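Local coordinates for TATA-box-binding protein (Methanococcus jannaschii, PDB 2Z8U) that probably binds the TATA box of archaeal promoters as a general transcription initiation factor, helping to activate genes transcribed by RNA polymerase, at residues B[119-122]-B[123-126]; B[176-179]-B[180-184]. One frame throughout, in Å; residues are numbered along the deposited sequence.

In the fold
Interactions 1 and 2 both belong to the second repeat of the protein and follow one another along the chain without nesting or crossing. After strand 105-114 the chain reaches 119-126, where interaction 1 forms the start of the short helix 121-127; it closes only a first helical turn. Strands 131-133, 141-146, 149-154 and 159-163 come next, and the long helix 168-183 then carries interaction 2 near its C-terminal end, again as contacts one turn apart. The centres of the two contacts lie about 13 Å apart. Ile124 CD1 packs on Ile182 CG1 at 3.8 Å, tying the short helix to the long one, and both helices rest side chains on strand 149-154.

Interaction 1: B[119-122]-B[123-126]; sequences PNLD and DIAL
The N-terminal turn of the short helix 121-127 joins Asn120, at the N-cap position, to the residues one turn on. Ile124 N donates to Asn120 O at 3.1 Å. Ala125 N follows with a bond to Leu121 O (2.8 Å), and Leu126 N reaches Asp122 O at 3.2 Å through a more bent bond (139°, against 156° for Ala125). On the outer side, the carboxylate of Asp123 stacks on the side-chain amide of Asn120, the two planes only 17° apart and Asp123 CG 3.4 Å from Asn120 CG. Asn120 CG stands anti to its own N, which swings the amide back over the helix start to meet that carboxylate. The inner side is apolar: Ile124 CD1 ends against Pro119 CB at 3.9 Å and Leu121 CD2 at 4.2 Å, so the residue before the cap is packed against the first turn. Leu121 and Ile124 also touch Leu141 of strand 141-146, while Pro119 and Leu121 meet Ile154. Leu126 packs on Thr72 of the second subunit. Polar residues on the outside and branched side chains facing the sheet mark this as the start of an amphipathic helix, here the short one of a TBP repeat.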
ATOM      1  N   PRO B 119      -2.477  32.253 -16.350  1.00 29.31           N
ATOM      2  CA  PRO B 119      -3.436  31.153 -16.185  1.00 30.29           C
ATOM      3  C   PRO B 119      -4.195  31.178 -14.863  1.00 30.74           C
ATOM      4  O   PRO B 119      -3.669  31.649 -13.841  1.00 30.84           O
ATOM      5  CB  PRO B 119      -2.542  29.901 -16.254  1.00 30.20           C
ATOM      6  CG  PRO B 119      -1.228  30.364 -15.814  1.00 29.38           C
ATOM      7  CD  PRO B 119      -1.081  31.758 -16.341  1.00 29.36           C
ATOM      8  N   ASN B 120      -5.437  30.712 -14.898  1.00 32.89           N
ATOM      9  CA  ASN B 120      -6.209  30.498 -13.676  1.00 33.87           C
ATOM     10  C   ASN B 120      -5.844  29.105 -13.189  1.00 34.61           C
ATOM     11  O   ASN B 120      -6.400  28.103 -13.646  1.00 35.05           O
ATOM     12  CB  ASN B 120      -7.728  30.648 -13.922  1.00 34.15           C
ATOM     13  CG  ASN B 120      -8.555  30.604 -12.630  1.00 34.74           C
ATOM     14  OD1 ASN B 120      -9.601  31.261 -12.523  1.00 39.39           O
ATOM     15  ND2 ASN B 120      -8.116  29.819 -11.667  1.00 34.22           N
ATOM     16  N   LEU B 121      -4.873  29.050 -12.283  1.00 35.25           N
ATOM     17  CA  LEU B 121      -4.383  27.779 -11.756  1.00 35.43           C
ATOM     18  C   LEU B 121      -5.458  26.931 -11.030  1.00 36.03           C
ATOM     19  O   LEU B 121      -5.438  25.709 -11.124  1.00 35.75           O
ATOM     20  CB  LEU B 121      -3.141  28.013 -10.886  1.00 35.48           C
ATOM     21  CG  LEU B 121      -1.944  28.669 -11.604  1.00 35.88           C
ATOM     22  CD1 LEU B 121      -0.755  28.802 -10.669  1.00 36.59           C
ATOM     23  CD2 LEU B 121      -1.563  27.909 -12.876  1.00 34.98           C
ATOM     24  N   ASP B 122      -6.370  27.576 -10.308  1.00 36.40           N
ATOM     25  CA  ASP B 122      -7.479  26.860  -9.654  1.00 37.87           C
ATOM     26  C   ASP B 122      -8.368  26.148 -10.678  1.00 37.70           C
ATOM     27  O   ASP B 122      -8.752  25.000 -10.476  1.00 37.64           O
ATOM     28  CB  ASP B 122      -8.304  27.815  -8.778  1.00 38.68           C
ATOM     29  CG  ASP B 122      -7.545  28.258  -7.535  1.00 42.22           C
ATOM     30  OD1 ASP B 122      -7.268  29.466  -7.415  1.00 46.16           O
ATOM     31  OD2 ASP B 122      -7.198  27.392  -6.693  1.00 45.79           O
ATOM     32  N   ASP B 123      -8.666  26.832 -11.785  1.00 37.36           N
ATOM     33  CA  ASP B 123      -9.372  26.219 -12.920  1.00 37.71           C
ATOM     34  C   ASP B 123      -8.661  24.987 -13.454  1.00 37.05           C
ATOM     35  O   ASP B 123      -9.285  23.948 -13.651  1.00 37.10           O
ATOM     36  CB  ASP B 123      -9.558  27.225 -14.068  1.00 37.55           C
ATOM     37  CG  ASP B 123     -10.699  28.192 -13.826  1.00 39.15           C
ATOM     38  OD1 ASP B 123     -11.467  27.998 -12.857  1.00 40.16           O
ATOM     39  OD2 ASP B 123     -10.829  29.155 -14.623  1.00 40.33           O
ATOM     40  N   ILE B 124      -7.353  25.108 -13.673  1.00 36.76           N
ATOM     41  CA  ILE B 124      -6.552  24.030 -14.226  1.00 36.44           C
ATOM     42  C   ILE B 124      -6.525  22.851 -13.233  1.00 36.41           C
ATOM     43  O   ILE B 124      -6.680  21.697 -13.631  1.00 36.40           O
ATOM     44  CB  ILE B 124      -5.107  24.513 -14.617  1.00 36.07           C
ATOM     45  CG1 ILE B 124      -5.139  25.482 -15.813  1.00 36.70           C
ATOM     46  CG2 ILE B 124      -4.175  23.332 -14.964  1.00 36.68           C
ATOM     47  CD1 ILE B 124      -3.831  26.249 -16.009  1.00 37.27           C
ATOM     48  N   ALA B 125      -6.354  23.150 -11.948  1.00 36.02           N
ATOM     49  CA  ALA B 125      -6.252  22.111 -10.916  1.00 36.57           C
ATOM     50  C   ALA B 125      -7.511  21.236 -10.850  1.00 36.47           C
ATOM     51  O   ALA B 125      -7.457  20.057 -10.465  1.00 36.08           O
ATOM     52  CB  ALA B 125      -5.998  22.745  -9.564  1.00 36.13           C
ATOM     53  N   LEU B 126      -8.638  21.836 -11.202  1.00 36.61           N
ATOM     54  CA  LEU B 126      -9.921  21.129 -11.198  1.00 37.91           C
ATOM     55  C   LEU B 126     -10.159  20.382 -12.516  1.00 38.94           C
ATOM     56  O   LEU B 126     -10.616  19.240 -12.504  1.00 39.36           O
ATOM     57  CB  LEU B 126     -11.066  22.110 -10.917  1.00 37.24           C
ATOM     58  CG  LEU B 126     -12.509  21.593 -10.784  1.00 36.93           C
ATOM     59  CD1 LEU B 126     -12.666  20.450  -9.764  1.00 34.78           C
ATOM     60  CD2 LEU B 126     -13.425  22.756 -10.452  1.00 37.37           C
TER

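Interaction 2: B[176-179]-B[180-184]; sequences KKIL and DTIKE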
ATOM      1  N   LYS B 176       3.827  21.960 -26.867  1.00 35.10           N
ATOM      2  CA  LYS B 176       2.586  21.819 -27.655  1.00 35.90           C
ATOM      3  C   LYS B 176       1.454  21.224 -26.805  1.00 36.51           C
ATOM      4  O   LYS B 176       0.327  21.722 -26.823  1.00 36.53           O
ATOM      5  CB  LYS B 176       2.824  20.995 -28.935  1.00 35.87           C
ATOM      6  CG  LYS B 176       1.558  20.601 -29.719  1.00 36.32           C
ATOM      7  CD  LYS B 176       1.194  21.620 -30.797  1.00 37.99           C
ATOM      8  CE  LYS B 176      -0.268  21.514 -31.291  1.00 38.22           C
ATOM      9  NZ  LYS B 176      -0.754  20.127 -31.534  1.00 39.80           N
ATOM     10  N   LYS B 177       1.770  20.178 -26.043  1.00 37.02           N
ATOM     11  CA  LYS B 177       0.785  19.522 -25.178  1.00 38.04           C
ATOM     12  C   LYS B 177       0.288  20.399 -24.036  1.00 37.92           C
ATOM     13  O   LYS B 177      -0.908  20.445 -23.776  1.00 37.86           O
ATOM     14  CB  LYS B 177       1.313  18.188 -24.653  1.00 38.56           C
ATOM     15  CG  LYS B 177       1.096  17.058 -25.645  1.00 40.66           C
ATOM     16  CD  LYS B 177       2.102  15.940 -25.460  1.00 43.75           C
ATOM     17  CE  LYS B 177       1.858  14.805 -26.450  1.00 44.62           C
ATOM     18  NZ  LYS B 177       0.856  13.830 -25.931  1.00 45.57           N
ATOM     19  N   ILE B 178       1.201  21.108 -23.374  1.00 37.78           N
ATOM     20  CA  ILE B 178       0.820  22.067 -22.325  1.00 37.74           C
ATOM     21  C   ILE B 178      -0.116  23.152 -22.902  1.00 38.01           C
ATOM     22  O   ILE B 178      -1.211  23.380 -22.390  1.00 38.14           O
ATOM     23  CB  ILE B 178       2.062  22.681 -21.681  1.00 37.55           C
ATOM     24  CG1 ILE B 178       2.864  21.585 -20.966  1.00 36.94           C
ATOM     25  CG2 ILE B 178       1.698  23.816 -20.725  1.00 37.77           C
ATOM     26  CD1 ILE B 178       4.358  21.878 -20.852  1.00 36.03           C
ATOM     27  N   LEU B 179       0.316  23.787 -23.983  1.00 38.26           N
ATOM     28  CA  LEU B 179      -0.501  24.790 -24.675  1.00 39.09           C
ATOM     29  C   LEU B 179      -1.888  24.279 -25.059  1.00 39.14           C
ATOM     30  O   LEU B 179      -2.887  24.979 -24.859  1.00 39.76           O
ATOM     31  CB  LEU B 179       0.238  25.309 -25.910  1.00 38.84           C
ATOM     32  CG  LEU B 179       1.532  26.064 -25.607  1.00 39.02           C
ATOM     33  CD1 LEU B 179       2.215  26.489 -26.899  1.00 39.21           C
ATOM     34  CD2 LEU B 179       1.243  27.263 -24.716  1.00 39.50           C
ATOM     35  N   ASP B 180      -1.945  23.066 -25.607  1.00 39.69           N
ATOM     36  CA  ASP B 180      -3.215  22.448 -26.005  1.00 40.42           C
ATOM     37  C   ASP B 180      -4.144  22.223 -24.812  1.00 40.71           C
ATOM     38  O   ASP B 180      -5.370  22.351 -24.914  1.00 40.01           O
ATOM     39  CB  ASP B 180      -2.957  21.121 -26.723  1.00 40.38           C
ATOM     40  CG  ASP B 180      -2.494  21.308 -28.174  1.00 41.32           C
ATOM     41  OD1 ASP B 180      -2.016  20.311 -28.761  1.00 41.12           O
ATOM     42  OD2 ASP B 180      -2.606  22.429 -28.732  1.00 40.29           O
ATOM     43  N   THR B 181      -3.546  21.892 -23.677  1.00 41.57           N
ATOM     44  CA  THR B 181      -4.295  21.617 -22.459  1.00 42.59           C
ATOM     45  C   THR B 181      -4.861  22.916 -21.886  1.00 43.35           C
ATOM     46  O   THR B 181      -6.058  23.007 -21.630  1.00 43.39           O
ATOM     47  CB  THR B 181      -3.412  20.870 -21.440  1.00 42.63           C
ATOM     48  OG1 THR B 181      -3.025  19.608 -21.997  1.00 43.25           O
ATOM     49  CG2 THR B 181      -4.156  20.621 -20.151  1.00 42.96           C
ATOM     50  N   ILE B 182      -4.008  23.926 -21.722  1.00 44.69           N
ATOM     51  CA  ILE B 182      -4.456  25.242 -21.249  1.00 46.07           C
ATOM     52  C   ILE B 182      -5.588  25.817 -22.124  1.00 46.88           C
ATOM     53  O   ILE B 182      -6.571  26.343 -21.593  1.00 46.66           O
ATOM     54  CB  ILE B 182      -3.260  26.236 -21.082  1.00 46.53           C
ATOM     55  CG1 ILE B 182      -2.672  26.126 -19.673  1.00 45.90           C
ATOM     56  CG2 ILE B 182      -3.685  27.685 -21.332  1.00 45.95           C
ATOM     57  CD1 ILE B 182      -1.641  25.070 -19.496  1.00 46.55           C
ATOM     58  N   LYS B 183      -5.445  25.681 -23.447  1.00 47.67           N
ATOM     59  CA  LYS B 183      -6.456  26.106 -24.425  1.00 48.82           C
ATOM     60  C   LYS B 183      -7.849  25.610 -24.082  1.00 49.48           C
ATOM     61  O   LYS B 183      -8.822  26.343 -24.217  1.00 49.73           O
ATOM     62  CB  LYS B 183      -6.104  25.610 -25.833  1.00 48.72           C
ATOM     63  CG  LYS B 183      -5.143  26.485 -26.616  1.00 49.64           C
ATOM     64  CD  LYS B 183      -5.230  26.162 -28.117  1.00 52.14           C
ATOM     65  CE  LYS B 183      -4.205  26.947 -28.942  1.00 53.04           C
ATOM     66  NZ  LYS B 183      -2.799  26.685 -28.483  1.00 53.40           N
ATOM     67  N   GLU B 184      -7.941  24.361 -23.642  1.00 50.37           N
ATOM     68  CA  GLU B 184      -9.231  23.755 -23.328  1.00 51.43           C
ATOM     69  C   GLU B 184      -9.839  24.286 -22.023  1.00 51.62           C
ATOM     70  O   GLU B 184     -10.973  23.953 -21.683  1.00 51.68           O
ATOM     71  CB  GLU B 184      -9.105  22.231 -23.315  1.00 51.67           C
ATOM     72  CG  GLU B 184      -8.882  21.640 -24.703  1.00 52.56           C
ATOM     73  CD  GLU B 184      -8.103  20.344 -24.675  1.00 53.76           C
ATOM     74  OE1 GLU B 184      -7.820  19.808 -25.768  1.00 54.05           O
ATOM     75  OE2 GLU B 184      -7.769  19.863 -23.566  1.00 54.15           O
TER
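Lys176 NZ forms a salt bridge with Asp180 OD1 at 3.1 Å, approaching the syn lone pair, on the side of the other carboxylate oxygen. The lysine gets there by bending at chi2 (92°) and again at chi4, which curls its chain round so that Lys176 CE also lies 3.3 Å from Asp180 OD1. Under this pair Asp180 N donates to Lys176 O. Replacing Asp180 with an alanine would probably leave the Lys176 ammonium without its carboxylate mate and its bent chain freer to turn. One residue on, Lys177 O is gripped twice, by Thr181 OG1 at 2.9 Å and Thr181 N at 3.0 Å, from opposite faces of its plane. All this lies near the C-terminal end of helix 168-183, the long helix of the second TBP repeat, which packs across the antiparallel sheet. On the face turned to the sheet Ile178 and Ile182 lie side by side, CG2 of Ile178 3.8 Å from CD1 of Ile182, and Ile182 N gives a nearly straight bond (175°) to Ile178 O. Further out, Ile178 sits on Val152, Val160 and Ile162, and Ile182 on Ile154 and Ile117. Thr181 OG1 is also hydrogen-bonded to Tyr143 OH, linking its hydroxyl to strand 141-146.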